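Local coordinates for galactitol-1-phosphate 5-dehydrogenase (Escherichia coli, PDB 4UEJ), which oxidises galactitol 1-phosphate to D-tagatose 6-phosphate with NAD(+) as a zinc-dependent dehydrogenase of the alcohol dehydrogenase family, at residues V164-A169 / L232-A237. Numbering follows the deposited sequence.
Sequences VIIIGA and LILETA
With chi1 at 73°, Thr236 sets OG1 between its own backbone N and carbonyl carbon, and from there the hydroxyl reaches Ile167 O at 2.6 Å. Ile167 places CG1 beside its backbone N (chi1 -59°) and extends CD1 to 3.6 Å from Ile233 CG2, the two side chains crossing at a slant. Thr236 N also donates to Ile167 O (2.9 Å), so one buried carbonyl takes two bonds: the amide arrives almost in line with C=O, the hydroxyl tilted 29° from the carbonyl plane. Upstream, strands 164-167 and 232-235 pair in parallel, joined by bonds from Ile165 N to Leu232 O, Leu234 N to Ile165 O and, nearly straight, Ile167 N to Leu234 O (2.8 Å). On one face Ile166 CD1 lies 3.8 Å from Leu234 CB, and both side chains rest on Ala176 of helix 171-182; on the other, Ile165 and Ile233 run side by side, and Ile167 and Ile233 meet Ala246 of helix 240-249. Glu235 turns OE2 onto Ala237 N (2.8 Å); the same oxygen bonds Thr242 OG1, while OE1 takes Gly238 N. Gly168 passes close beside Thr236 with backbone angles at which a side chain would be pressed against the preceding carbonyl, and it would also collide with Thr236 OG1. With an alanine in place of Thr236, Ile167 O would probably keep the amide bond alone, and a gap would open beside Gly168. These are the first and fourth strands of a Rossmann-type sheet, adjacent at its centre, and Gly168 probably begins the GxGxxG turn of the NAD site. Two bonds to the last carbonyl of strand 164-167 are likely to fix the segments to each other where both leave the sheet, at the end where such folds bind the dinucleotide.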
# COMPACT_ATOMS: atom_id res chain seq x y z
N VAL A 164 14.86 6.88 6.20
CA VAL A 164 14.79 5.57 5.58
C VAL A 164 14.97 4.51 6.65
O VAL A 164 15.83 4.63 7.55
CB VAL A 164 15.84 5.43 4.46
CG1 VAL A 164 15.90 3.99 3.92
CG2 VAL A 164 15.50 6.39 3.33
N ILE A 165 14.14 3.49 6.57
CA ILE A 165 14.25 2.35 7.47
C ILE A 165 14.35 1.12 6.60
O ILE A 165 13.47 0.85 5.79
CB ILE A 165 13.03 2.26 8.41
CG1 ILE A 165 12.87 3.55 9.20
CG2 ILE A 165 13.16 1.04 9.34
CD1 ILE A 165 11.65 3.55 10.14
N ILE A 166 15.44 0.37 6.76
CA ILE A 166 15.63 -0.86 6.02
C ILE A 166 15.43 -2.04 6.94
O ILE A 166 16.14 -2.21 7.92
CB ILE A 166 17.04 -0.95 5.38
CG1 ILE A 166 17.35 0.29 4.54
CG2 ILE A 166 17.16 -2.26 4.59
CD1 ILE A 166 16.35 0.58 3.38
N ILE A 167 14.43 -2.87 6.64
CA ILE A 167 14.18 -4.03 7.49
C ILE A 167 14.73 -5.25 6.76
O ILE A 167 14.36 -5.55 5.63
CB ILE A 167 12.67 -4.20 7.80
CG1 ILE A 167 12.12 -2.95 8.50
CG2 ILE A 167 12.44 -5.40 8.68
CD1 ILE A 167 10.58 -2.93 8.55
N GLY A 168 15.66 -5.94 7.41
CA GLY A 168 16.31 -7.05 6.76
C GLY A 168 17.72 -6.63 6.39
O GLY A 168 17.91 -5.67 5.65
N ALA A 169 18.70 -7.35 6.94
CA ALA A 169 20.10 -7.01 6.72
C ALA A 169 20.81 -8.11 5.93
O ALA A 169 21.98 -8.41 6.16
CB ALA A 169 20.80 -6.78 8.06
N LEU A 232 10.52 6.31 4.77
CA LEU A 232 10.46 5.34 3.68
C LEU A 232 11.03 4.06 4.24
O LEU A 232 12.23 3.99 4.57
CB LEU A 232 11.26 5.84 2.48
CG LEU A 232 11.53 4.82 1.38
CD1 LEU A 232 10.19 4.29 0.87
CD2 LEU A 232 12.33 5.47 0.25
N ILE A 233 10.17 3.07 4.39
CA ILE A 233 10.53 1.81 4.99
C ILE A 233 10.63 0.76 3.89
O ILE A 233 9.69 0.58 3.10
CB ILE A 233 9.48 1.38 6.03
CG1 ILE A 233 9.23 2.51 7.05
CG2 ILE A 233 9.88 0.09 6.70
CD1 ILE A 233 8.10 2.23 8.03
N LEU A 234 11.76 0.09 3.79
CA LEU A 234 11.88 -1.00 2.83
C LEU A 234 11.86 -2.32 3.57
O LEU A 234 12.73 -2.59 4.40
CB LEU A 234 13.17 -0.91 2.02
CG LEU A 234 13.14 -0.16 0.70
CD1 LEU A 234 12.82 1.31 0.95
CD2 LEU A 234 14.49 -0.33 -0.01
N GLU A 235 10.87 -3.14 3.28
CA GLU A 235 10.76 -4.47 3.83
C GLU A 235 11.50 -5.42 2.90
O GLU A 235 11.00 -5.73 1.82
CB GLU A 235 9.28 -4.88 3.98
CG GLU A 235 9.05 -5.93 5.06
CD GLU A 235 9.91 -7.16 4.84
OE1 GLU A 235 9.72 -7.86 3.81
OE2 GLU A 235 10.83 -7.38 5.65
N THR A 236 12.67 -5.90 3.33
CA THR A 236 13.47 -6.78 2.48
C THR A 236 13.55 -8.21 3.01
O THR A 236 14.04 -9.10 2.31
CB THR A 236 14.91 -6.25 2.31
OG1 THR A 236 15.66 -6.43 3.52
CG2 THR A 236 14.89 -4.76 1.96
N ALA A 237 13.05 -8.45 4.22
CA ALA A 237 13.20 -9.77 4.85
C ALA A 237 12.19 -10.80 4.34
O ALA A 237 12.44 -12.01 4.39
CB ALA A 237 13.11 -9.65 6.37